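Local coordinates for prophage MuSo2, 43 kDa tail protein (Shewanella oneidensis, PDB 3CDD) that is a baseplate protein of a Mu-like prophage, probably forming the trimeric hub at the tip of the contractile phage tail, at residues Q113-T118 with F144-I149; W207-S212 with I277-M282. All coordinates share one frame; numbering follows the deposited sequence. Where two conformers were deposited one is given.

Contact 1: Q113-T118 with F144-I149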
loop_
_atom_site.group_PDB
_atom_site.type_symbol
_atom_site.label_atom_id
_atom_site.label_comp_id
_atom_site.label_asym_id
_atom_site.label_seq_id
_atom_site.Cartn_x
_atom_site.Cartn_y
_atom_site.Cartn_z
ATOM N N GLN A 113 -21.368 12.205 -27.851
ATOM C CA GLN A 113 -22.397 12.780 -26.983
ATOM C C GLN A 113 -23.775 12.167 -27.198
ATOM O O GLN A 113 -24.134 11.780 -28.312
ATOM C CB GLN A 113 -22.457 14.313 -27.122
ATOM C CG GLN A 113 -23.224 14.827 -28.312
ATOM C CD GLN A 113 -23.203 16.342 -28.401
ATOM O OE1 GLN A 113 -24.252 16.998 -28.344
ATOM N NE2 GLN A 113 -22.003 16.911 -28.543
ATOM N N PHE A 114 -24.542 12.086 -26.116
ATOM C CA PHE A 114 -25.912 11.566 -26.166
ATOM C C PHE A 114 -26.908 12.695 -25.936
ATOM O O PHE A 114 -26.748 13.492 -25.011
ATOM C CB PHE A 114 -26.114 10.442 -25.134
ATOM C CG PHE A 114 -25.094 9.338 -25.238
ATOM C CD1 PHE A 114 -23.948 9.359 -24.453
ATOM C CD2 PHE A 114 -25.270 8.286 -26.143
ATOM C CE1 PHE A 114 -22.994 8.344 -24.565
ATOM C CE2 PHE A 114 -24.325 7.272 -26.260
ATOM C CZ PHE A 114 -23.186 7.302 -25.473
ATOM N N ASN A 115 -27.939 12.739 -26.781
ATOM C CA ASN A 115 -28.934 13.808 -26.772
ATOM C C ASN A 115 -30.296 13.289 -26.362
ATOM O O ASN A 115 -30.872 12.440 -27.047
ATOM C CB ASN A 115 -29.067 14.442 -28.169
ATOM C CG ASN A 115 -27.731 14.739 -28.808
ATOM O OD1 ASN A 115 -26.948 15.541 -28.294
ATOM N ND2 ASN A 115 -27.461 14.098 -29.941
ATOM N N ASN A 116 -30.815 13.813 -25.256
ATOM C CA ASN A 116 -32.190 13.530 -24.807
ATOM C C ASN A 116 -32.443 12.037 -24.591
ATOM O O ASN A 116 -33.511 11.511 -24.910
ATOM C CB ASN A 116 -33.212 14.162 -25.770
ATOM C CG ASN A 116 -33.054 15.666 -25.864
ATOM O OD1 ASN A 116 -33.085 16.361 -24.848
ATOM N ND2 ASN A 116 -32.891 16.185 -27.087
ATOM N N GLN A 117 -31.433 11.371 -24.038
ATOM C CA GLN A 117 -31.458 9.939 -23.810
ATOM C C GLN A 117 -31.599 9.653 -22.329
ATOM O O GLN A 117 -31.017 10.351 -21.490
ATOM C CB GLN A 117 -30.155 9.302 -24.315
ATOM C CG GLN A 117 -29.866 9.514 -25.802
ATOM C CD GLN A 117 -30.907 8.861 -26.687
ATOM O OE1 GLN A 117 -31.046 7.638 -26.691
ATOM N NE2 GLN A 117 -31.655 9.669 -27.433
ATOM N N THR A 118 -32.373 8.622 -22.009
ATOM C CA THR A 118 -32.383 8.094 -20.654
ATOM C C THR A 118 -31.098 7.307 -20.362
ATOM O O THR A 118 -30.317 6.984 -21.275
ATOM C CB THR A 118 -33.607 7.182 -20.395
ATOM O OG1 THR A 118 -33.543 6.036 -21.255
ATOM C CG2 THR A 118 -34.909 7.947 -20.637
ATOM N N PHE A 144 -31.555 12.580 -20.071
ATOM C CA PHE A 144 -30.559 13.642 -19.930
ATOM C C PHE A 144 -30.548 14.470 -21.224
ATOM O O PHE A 144 -30.441 13.909 -22.334
ATOM C CB PHE A 144 -29.163 13.069 -19.700
ATOM C CG PHE A 144 -29.024 12.224 -18.424
ATOM C CD1 PHE A 144 -29.411 10.888 -18.405
ATOM C CD2 PHE A 144 -28.484 12.779 -17.260
ATOM C CE1 PHE A 144 -29.279 10.118 -17.239
ATOM C CE2 PHE A 144 -28.349 12.023 -16.095
ATOM C CZ PHE A 144 -28.735 10.681 -16.088
ATOM N N GLN A 145 -30.630 15.790 -21.102
ATOM C CA GLN A 145 -30.653 16.615 -22.312
ATOM C C GLN A 145 -29.393 16.440 -23.161
ATOM O O GLN A 145 -29.488 16.142 -24.348
ATOM C CB GLN A 145 -30.893 18.092 -22.013
ATOM C CG GLN A 145 -31.415 18.824 -23.250
ATOM C CD GLN A 145 -30.711 20.126 -23.501
ATOM O OE1 GLN A 145 -30.531 20.928 -22.585
ATOM N NE2 GLN A 145 -30.316 20.361 -24.761
ATOM N N ARG A 146 -28.222 16.610 -22.550
ATOM C CA ARG A 146 -26.954 16.457 -23.252
ATOM C C ARG A 146 -25.840 15.977 -22.335
ATOM O O ARG A 146 -25.534 16.613 -21.321
ATOM C CB ARG A 146 -26.533 17.750 -23.957
ATOM C CG ARG A 146 -25.313 17.571 -24.849
ATOM C CD ARG A 146 -24.965 18.844 -25.593
ATOM N NE ARG A 146 -24.257 19.804 -24.752
ATOM C CZ ARG A 146 -23.457 20.766 -25.216
ATOM N NH1 ARG A 146 -23.234 20.906 -26.528
ATOM N NH2 ARG A 146 -22.869 21.599 -24.362
ATOM N N ILE A 147 -25.247 14.849 -22.729
ATOM C CA ILE A 147 -24.169 14.170 -22.003
ATOM C C ILE A 147 -22.972 14.028 -22.934
ATOM O O ILE A 147 -23.082 13.447 -24.007
ATOM C CB ILE A 147 -24.607 12.742 -21.534
ATOM C CG1 ILE A 147 -25.798 12.809 -20.569
ATOM C CG2 ILE A 147 -23.417 11.914 -20.959
ATOM C CD1 ILE A 147 -25.524 13.524 -19.263
ATOM N N GLN A 148 -21.836 14.569 -22.525
ATOM C CA GLN A 148 -20.615 14.386 -23.284
ATOM C C GLN A 148 -19.660 13.370 -22.656
ATOM O O GLN A 148 -19.374 13.423 -21.456
ATOM C CB GLN A 148 -19.914 15.718 -23.489
ATOM C CG GLN A 148 -20.137 16.269 -24.869
ATOM C CD GLN A 148 -19.993 17.770 -24.924
ATOM O OE1 GLN A 148 -20.507 18.491 -24.064
ATOM N NE2 GLN A 148 -19.305 18.255 -25.943
ATOM N N ILE A 149 -19.181 12.443 -23.481
ATOM C CA ILE A 149 -18.174 11.485 -23.047
ATOM C C ILE A 149 -16.895 12.225 -22.683
ATOM O O ILE A 149 -16.322 12.913 -23.518
ATOM C CB ILE A 149 -17.832 10.453 -24.152
ATOM C CG1 ILE A 149 -19.091 9.925 -24.860
ATOM C CG2 ILE A 149 -16.928 9.340 -23.588
ATOM C CD1 ILE A 149 -20.156 9.399 -23.939
HETATM O O HOH W 1 -28.561 12.207 -23.324
#
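Phe114 and Ile147 face each other across two antiparallel strands, 113-115 and 146-148, whose directions differ by 171°. They form a hydrogen-bonded pair: Phe114 N donates to Ile147 O at 2.9 Å, and Ile147 N donates to Phe114 O at 3.0 Å. The tight side belongs to Phe114, Ile147 and Phe144, buried residues whose bulky apolar groups suit a face pressed on helices. Leu158 and Leu162 of helix 155-164 meet this face, Ile122 of helix 119-127 touches Phe114, and Tyr109 stacks on its ring. Phe144 brings its ring edge to Gln117 O, 3.5 Å from CD1. Gln117 starts on this face too, but its chain bends (chi1 -59°, chi2 -64°) away from the partner strand, giving NE2 to Asn115 O at 2.9 Å, with that oxygen in the amide plane of Gln117.

The other face is looser: Asn115, Arg146 and Gln148 are exposed to solvent. In the non-hydrogen-bonded pair Gln113-Gln148, CB of Gln113 lies 3.8 Å from CG of Gln148. At the corner, exposed Asn116 and Gln145 lie alongside, Asn116 OD1 3.4 Å from Gln145 CG; asparagine suits the left-handed backbone there. Inside the corner a water accepts from Gln117 N and donates to Phe144 O, while Phe144 N bonds directly to Gln117 O at 2.7 Å. The result is a two-stranded antiparallel ribbon, apolar on the face of Phe114 and Ile147, polar on that of Gln113 and Arg146, packed on helices of a gp44-like hub domain.

Contact 2: W207-S212 with I277-M282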
loop_
_atom_site.group_PDB
_atom_site.type_symbol
_atom_site.label_atom_id
_atom_site.label_comp_id
_atom_site.label_asym_id
_atom_site.label_seq_id
_atom_site.Cartn_x
_atom_site.Cartn_y
_atom_site.Cartn_z
ATOM N N TRP A 207 -16.550 5.171 14.578
ATOM C CA TRP A 207 -16.761 6.589 14.330
ATOM C C TRP A 207 -15.545 7.328 13.736
ATOM O O TRP A 207 -15.584 8.554 13.650
ATOM C CB TRP A 207 -17.125 7.335 15.624
ATOM C CG TRP A 207 -18.571 7.218 16.076
ATOM C CD1 TRP A 207 -19.503 6.300 15.667
ATOM C CD2 TRP A 207 -19.214 8.028 17.068
ATOM N NE1 TRP A 207 -20.682 6.498 16.333
ATOM C CE2 TRP A 207 -20.532 7.544 17.210
ATOM C CE3 TRP A 207 -18.792 9.108 17.864
ATOM C CZ2 TRP A 207 -21.448 8.113 18.099
ATOM C CZ3 TRP A 207 -19.698 9.668 18.760
ATOM C CH2 TRP A 207 -21.015 9.172 18.868
ATOM N N ARG A 208 -14.479 6.629 13.361
ATOM C CA ARG A 208 -13.279 7.300 12.827
ATOM C C ARG A 208 -13.646 8.215 11.650
ATOM O O ARG A 208 -13.072 9.289 11.490
ATOM C CB ARG A 208 -12.194 6.294 12.396
ATOM C CG ARG A 208 -11.411 5.663 13.545
ATOM C CD ARG A 208 -10.589 4.420 13.105
ATOM N NE ARG A 208 -10.196 3.583 14.252
ATOM C CZ ARG A 208 -9.130 3.784 15.033
ATOM N NH1 ARG A 208 -8.281 4.796 14.793
ATOM N NH2 ARG A 208 -8.904 2.955 16.062
ATOM N N GLN A 209 -14.628 7.799 10.857
ATOM C CA GLN A 209 -14.998 8.543 9.654
ATOM C C GLN A 209 -16.395 9.125 9.745
ATOM O O GLN A 209 -16.965 9.530 8.741
ATOM C CB GLN A 209 -14.799 7.682 8.400
ATOM C CG GLN A 209 -13.338 7.287 8.195
ATOM C CD GLN A 209 -13.128 6.299 7.055
ATOM O OE1 GLN A 209 -13.695 5.197 7.052
ATOM N NE2 GLN A 209 -12.291 6.684 6.082
ATOM N N ARG A 210 -16.922 9.177 10.971
ATOM C CA ARG A 210 -18.235 9.724 11.275
ATOM C C ARG A 210 -18.091 11.127 11.802
ATOM O O ARG A 210 -17.098 11.440 12.516
ATOM C CB ARG A 210 -18.970 8.854 12.309
ATOM C CG ARG A 210 -19.372 7.443 11.810
ATOM C CD ARG A 210 -20.316 7.507 10.660
ATOM N NE ARG A 210 -21.642 7.968 11.076
ATOM C CZ ARG A 210 -22.565 7.187 11.630
ATOM N NH1 ARG A 210 -22.317 5.898 11.831
ATOM N NH2 ARG A 210 -23.738 7.691 11.990
ATOM N N PHE A 211 -19.043 11.993 11.428
ATOM C CA PHE A 211 -18.982 13.418 11.819
ATOM C C PHE A 211 -20.353 13.911 12.236
ATOM O O PHE A 211 -21.346 13.370 11.791
ATOM C CB PHE A 211 -18.365 14.290 10.716
ATOM C CG PHE A 211 -16.963 13.872 10.335
ATOM C CD1 PHE A 211 -16.760 12.917 9.341
ATOM C CD2 PHE A 211 -15.847 14.423 10.984
ATOM C CE1 PHE A 211 -15.472 12.515 8.985
ATOM C CE2 PHE A 211 -14.570 14.014 10.642
ATOM C CZ PHE A 211 -14.373 13.053 9.641
ATOM N N SER A 212 -20.385 14.912 13.114
ATOM C CA SER A 212 -21.629 15.459 13.662
ATOM C C SER A 212 -22.317 16.407 12.696
ATOM O O SER A 212 -23.538 16.566 12.724
ATOM C CB SER A 212 -21.382 16.174 14.998
ATOM O OG SER A 212 -20.401 17.187 14.872
ATOM N N ILE A 277 -21.567 6.694 6.811
ATOM C CA ILE A 277 -22.275 5.669 7.569
ATOM C C ILE A 277 -21.962 4.263 7.023
ATOM O O ILE A 277 -21.561 3.385 7.782
ATOM C CB ILE A 277 -23.791 5.953 7.657
ATOM C CG1 ILE A 277 -24.042 7.253 8.436
ATOM C CG2 ILE A 277 -24.509 4.788 8.325
ATOM C CD1 ILE A 277 -25.488 7.800 8.335
ATOM N N GLY A 278 -22.101 4.067 5.713
ATOM C CA GLY A 278 -21.756 2.795 5.090
ATOM C C GLY A 278 -20.297 2.388 5.233
ATOM O O GLY A 278 -19.974 1.196 5.327
ATOM N N LYS A 279 -19.414 3.380 5.245
ATOM C CA LYS A 279 -17.977 3.160 5.362
ATOM C C LYS A 279 -17.548 2.894 6.815
ATOM O O LYS A 279 -16.406 2.488 7.078
ATOM C CB LYS A 279 -17.250 4.396 4.838
ATOM C CG LYS A 279 -15.945 4.126 4.121
ATOM C CD LYS A 279 -15.704 5.232 3.092
ATOM C CE LYS A 279 -14.285 5.771 3.171
ATOM N NZ LYS A 279 -14.203 7.115 2.533
ATOM N N SER A 280 -18.465 3.120 7.751
ATOM C CA SER A 280 -18.142 3.007 9.167
ATOM C C SER A 280 -18.746 1.769 9.817
ATOM O O SER A 280 -18.450 1.467 10.963
ATOM C CB SER A 280 -18.567 4.275 9.903
ATOM O OG SER A 280 -17.938 5.413 9.331
ATOM N N ASN A 281 -19.589 1.052 9.075
ATOM C CA ASN A 281 -20.211 -0.160 9.585
ATOM C C ASN A 281 -19.913 -1.351 8.679
ATOM O O ASN A 281 -19.909 -1.225 7.449
ATOM C CB ASN A 281 -21.706 0.047 9.816
ATOM C CG ASN A 281 -21.993 1.130 10.836
ATOM O OD1 ASN A 281 -21.279 1.278 11.839
ATOM N ND2 ASN A 281 -23.047 1.908 10.587
HETATM N N MSE A 282 -19.578 -2.486 9.285
HETATM C CA MSE A 282 -19.390 -3.735 8.546
HETATM C C MSE A 282 -19.963 -4.844 9.413
HETATM O O MSE A 282 -19.775 -4.832 10.630
HETATM C CB MSE A 282 -17.895 -3.964 8.227
HETATM C CG MSE A 282 -17.514 -5.295 7.518
HETATM SE SE MSE A 282 -17.221 -6.837 8.745
HETATM C CE MSE A 282 -15.511 -6.348 9.387
HETATM O O HOH W 2 -15.708 5.442 10.659
#
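Gln209 and Arg210 end a type I turn that starts at Trp207, closed by Arg210 N bonding to Trp207 O at 3.1 Å, and they face the chain that leaves helix 262-278, with the CA atoms of Gln209 and Ser280 6.4 Å apart. Arg210 makes much of the contact. Its chain bends twice (chi2 -62°, chi3 -71°), curling CG and CD past Ser280 and laying the guanidinium flat against Ile277, whose CG1 sits over the centre of one face, 3.5 Å from CZ. Isoleucine suits this place because a planar cation can rest on a methylene while its N-H groups bond outward; NH2 makes salt bridges with Asp243 and Glu245. Ser280 is small enough to fit against the arginine chain. It was modelled in two conformers; in one, OG lies 3.4 Å from Arg210 CD, bonds to Ser276 O and accepts from a water, which accepts from Gln209 N at 2.6 Å, so this bridge is tentative. Gln209 and Lys279, both exposed, pass at an angle, with NE2 3.6 Å from CE. Van der Waals packing of the guanidinium face on Ile277, and tentatively one bridging water, thus join the segments, while the arginine's charge is answered by acidic residues nearby, which probably fix the guanidinium's rotation.

How the contacts relate
The two contacts share no helix or strand: their centres lie 35 Å apart and their nearest atoms about 24 Å, and contact 1 closes before contact 2 opens along the chain. Both are partly buried, yet they differ in kind. Contact 1 is a strand pair held by backbone bonds, with an apolar face on helices of its own domain and no other subunit touching it. Contact 2 joins a loop containing a type I turn to a helix-strand junction through side chains and, tentatively, water, and it lies closer to the chain centre. There Arg208 pairs with Asp79 of the second subunit, so the turn also takes part in the three-chain assembly.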